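Local atomic coordinates of beta-N-acetylhexosaminidase (Thermotoga neapolitana, PDB entry 5BZA), a protein that probably hydrolyses terminal non-reducing N-acetyl-D-hexosamine residues of N-acetyl-beta-D-hexosaminides, as a glycoside hydrolase of family 3. Residues D245-K250 with P282-S287. Residues are numbered along the deposited sequence; the frame is centred on the assembly and turned at random.
Sequences DAMEMK and PVYYES
Tyr284 reaches from helix 281-293 to Met247 and Glu248, and its ring spans the gap between two backbones whose nearest CA atoms, those of Met247 and Tyr284, are 9.5 Å apart. The apolar part is small: CE2 of the ring lies 3.8 Å from Met247 CB, a methylene that approaches the ring obliquely. The contact is made at the root of the methionine; the bend at chi2 (-63°) carries the sulfur away from the tyrosine, while the side chain also packs on Ile273 and Phe265. Val258 and Val262 of helix 258-268 and Leu275 also touch Tyr284; the buried ring thus lies among the loop, helix 258-268 and strand 273-275.

Such a contact illustrates how a TIM-barrel-like domain, here the N-terminal one of family 3, packs a loop that follows a barrel strand against an outer helix. The loop leaves strand 241-243 with Asp245, which belongs to a cadmium site with His161, and turns at once through a type I beta turn closed by Met249 N and Ala246 O, 3.1 Å apart. At the first residue of the turn, Ala246 N donates a hydrogen bond to Asp245 OD1, which it meets from above the carboxylate plane.

Polar groups take a different course. The hydroxyl OH of Tyr284 meets a methylene, Glu248 CG, at 3.9 Å, and the carboxylate and ring planes stand 54° apart. A bend at chi2 (96°) turns the carboxylate of Glu248 to other partners: OE1 accepts a hydrogen bond from Asp276 N and OE2 a weak one from Asn277 N, just beyond strand 273-275.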
ATOM      1  N   ASP B 245       7.282  20.155  17.801  1.00 11.47           N
ATOM      2  CA  ASP B 245       6.890  18.758  18.010  1.00 14.05           C
ATOM      3  C   ASP B 245       5.562  18.842  18.799  1.00 12.30           C
ATOM      4  O   ASP B 245       5.157  19.935  19.189  1.00 12.91           O
ATOM      5  CB  ASP B 245       7.955  17.944  18.750  1.00 14.15           C
ATOM      6  CG  ASP B 245       7.856  16.457  18.443  1.00 15.83           C
ATOM      7  OD1 ASP B 245       6.816  16.057  17.861  1.00 20.11           O
ATOM      8  OD2 ASP B 245       8.777  15.672  18.805  1.00 15.75           O
ATOM      9  N   ALA B 246       4.867  17.732  19.031  1.00 15.23           N
ATOM     10  CA  ALA B 246       3.503  17.821  19.620  1.00 13.12           C
ATOM     11  C   ALA B 246       3.536  18.434  21.019  1.00 15.44           C
ATOM     12  O   ALA B 246       4.211  17.931  21.911  1.00 18.92           O
ATOM     13  CB  ALA B 246       2.840  16.453  19.665  1.00 15.20           C
ATOM     14  N   MET B 247       2.786  19.519  21.214  1.00 13.87           N
ATOM     15  CA  MET B 247       2.884  20.303  22.469  1.00 15.43           C
ATOM     16  C   MET B 247       2.423  19.555  23.705  1.00 15.54           C
ATOM     17  O   MET B 247       2.827  19.891  24.809  1.00 18.60           O
ATOM     18  CB  MET B 247       2.067  21.592  22.357  1.00 16.19           C
ATOM     19  CG  MET B 247       2.697  22.655  21.517  1.00 15.85           C
ATOM     20  SD  MET B 247       4.281  23.265  22.160  1.00 13.14           S
ATOM     21  CE  MET B 247       4.502  24.631  21.020  1.00 12.13           C
ATOM     22  N   GLU B 248       1.556  18.562  23.520  1.00 16.20           N
ATOM     23  CA  GLU B 248       0.980  17.830  24.640  1.00 12.61           C
ATOM     24  C   GLU B 248       2.043  16.935  25.254  1.00 13.54           C
ATOM     25  O   GLU B 248       1.877  16.474  26.367  1.00 13.55           O
ATOM     26  CB  GLU B 248      -0.226  16.969  24.203  1.00 11.48           C
ATOM     27  CG  GLU B 248      -1.429  17.775  23.679  1.00 14.26           C
ATOM     28  CD  GLU B 248      -1.414  17.884  22.165  1.00 13.86           C
ATOM     29  OE1 GLU B 248      -0.296  17.834  21.595  1.00 11.33           O
ATOM     30  OE2 GLU B 248      -2.512  17.988  21.543  1.00 11.72           O
ATOM     31  N   MET B 249       3.112  16.651  24.524  1.00 10.80           N
ATOM     32  CA  MET B 249       4.135  15.787  25.076  1.00 16.77           C
ATOM     33  C   MET B 249       4.675  16.302  26.451  1.00 16.86           C
ATOM     34  O   MET B 249       4.776  17.506  26.708  1.00 15.80           O
ATOM     35  CB  MET B 249       5.274  15.609  24.090  1.00 21.47           C
ATOM     36  CG  MET B 249       5.076  14.483  23.092  1.00 26.46           C
ATOM     37  SD  MET B 249       6.426  14.382  21.874  1.00 24.67           S
ATOM     38  CE  MET B 249       6.095  15.803  20.968  1.00 15.97           C
ATOM     39  N   LYS B 250       4.950  15.349  27.330  1.00 18.17           N
ATOM     40  CA  LYS B 250       5.232  15.588  28.734  1.00 20.64           C
ATOM     41  C   LYS B 250       6.401  16.560  28.914  1.00 22.55           C
ATOM     42  O   LYS B 250       6.373  17.412  29.799  1.00 20.80           O
ATOM     43  CB  LYS B 250       5.543  14.247  29.401  1.00 28.75           C
ATOM     44  CG  LYS B 250       4.373  13.611  30.118  1.00 30.47           C
ATOM     45  CD  LYS B 250       4.606  12.104  30.323  1.00 32.36           C
ATOM     46  CE  LYS B 250       3.393  11.448  30.949  1.00 38.60           C
ATOM     47  NZ  LYS B 250       2.945  12.254  32.138  1.00 39.72           N
ATOM     48  N   PRO B 282      -9.415  23.331  20.687  1.00 19.28           N
ATOM     49  CA  PRO B 282     -10.039  24.515  21.297  1.00 20.22           C
ATOM     50  C   PRO B 282      -9.215  25.161  22.452  1.00 19.63           C
ATOM     51  O   PRO B 282      -9.000  26.378  22.406  1.00 18.07           O
ATOM     52  CB  PRO B 282     -11.383  23.976  21.799  1.00 21.25           C
ATOM     53  CG  PRO B 282     -11.689  22.842  20.889  1.00 19.70           C
ATOM     54  CD  PRO B 282     -10.352  22.191  20.626  1.00 19.66           C
ATOM     55  N   VAL B 283      -8.771  24.396  23.445  1.00 17.14           N
ATOM     56  CA  VAL B 283      -7.960  24.993  24.521  1.00 19.95           C
ATOM     57  C   VAL B 283      -6.809  25.818  23.954  1.00 19.95           C
ATOM     58  O   VAL B 283      -6.787  27.051  24.095  1.00 21.41           O
ATOM     59  CB  VAL B 283      -7.400  23.960  25.480  1.00 18.56           C
ATOM     60  CG1 VAL B 283      -6.571  24.654  26.498  1.00 21.57           C
ATOM     61  CG2 VAL B 283      -8.551  23.249  26.156  1.00 15.53           C
ATOM     62  N   TYR B 284      -5.889  25.151  23.264  1.00 17.96           N
ATOM     63  CA  TYR B 284      -4.780  25.856  22.650  1.00 14.84           C
ATOM     64  C   TYR B 284      -5.253  27.025  21.820  1.00 19.27           C
ATOM     65  O   TYR B 284      -4.708  28.131  21.935  1.00 19.51           O
ATOM     66  CB  TYR B 284      -3.964  24.903  21.812  1.00 16.82           C
ATOM     67  CG  TYR B 284      -3.143  23.984  22.649  1.00 13.95           C
ATOM     68  CD1 TYR B 284      -3.726  22.890  23.259  1.00 12.64           C
ATOM     69  CD2 TYR B 284      -1.783  24.216  22.849  1.00 15.85           C
ATOM     70  CE1 TYR B 284      -2.989  22.022  24.033  1.00 13.66           C
ATOM     71  CE2 TYR B 284      -1.027  23.349  23.612  1.00 16.45           C
ATOM     72  CZ  TYR B 284      -1.643  22.255  24.211  1.00 18.40           C
ATOM     73  OH  TYR B 284      -0.922  21.381  24.996  1.00 17.55           O
ATOM     74  N   TYR B 285      -6.299  26.803  21.030  1.00 19.24           N
ATOM     75  CA  TYR B 285      -6.783  27.840  20.124  1.00 16.47           C
ATOM     76  C   TYR B 285      -7.181  29.065  20.952  1.00 20.77           C
ATOM     77  O   TYR B 285      -6.798  30.213  20.647  1.00 19.54           O
ATOM     78  CB  TYR B 285      -7.984  27.342  19.283  1.00 16.21           C
ATOM     79  CG  TYR B 285      -8.421  28.304  18.205  1.00 14.33           C
ATOM     80  CD1 TYR B 285      -7.858  28.232  16.938  1.00 17.07           C
ATOM     81  CD2 TYR B 285      -9.381  29.282  18.447  1.00 15.48           C
ATOM     82  CE1 TYR B 285      -8.235  29.106  15.938  1.00 17.43           C
ATOM     83  CE2 TYR B 285      -9.764  30.174  17.449  1.00 14.79           C
ATOM     84  CZ  TYR B 285      -9.194  30.065  16.193  1.00 14.86           C
ATOM     85  OH  TYR B 285      -9.549  30.915  15.183  1.00 18.90           O
ATOM     86  N   GLU B 286      -7.972  28.822  21.997  1.00 23.55           N
ATOM     87  CA  GLU B 286      -8.517  29.954  22.741  1.00 25.92           C
ATOM     88  C   GLU B 286      -7.327  30.617  23.418  1.00 25.25           C
ATOM     89  O   GLU B 286      -7.230  31.858  23.486  1.00 25.61           O
ATOM     90  CB  GLU B 286      -9.592  29.538  23.766  1.00 24.95           C
ATOM     91  CG  GLU B 286     -10.967  29.109  23.142  1.00 36.36           C
ATOM     92  CD  GLU B 286     -11.632  30.168  22.219  1.00 46.33           C
ATOM     93  OE1 GLU B 286     -11.734  31.365  22.605  1.00 48.98           O
ATOM     94  OE2 GLU B 286     -12.094  29.781  21.109  1.00 46.06           O
ATOM     95  N   SER B 287      -6.389  29.779  23.857  1.00 20.40           N
ATOM     96  CA  SER B 287      -5.215  30.300  24.540  1.00 20.64           C
ATOM     97  C   SER B 287      -4.498  31.253  23.590  1.00 23.76           C
ATOM     98  O   SER B 287      -4.153  32.389  23.984  1.00 25.95           O
ATOM     99  CB  SER B 287      -4.306  29.183  25.018  1.00 21.30           C
ATOM    100  OG  SER B 287      -3.243  29.744  25.743  1.00 26.77           O
TER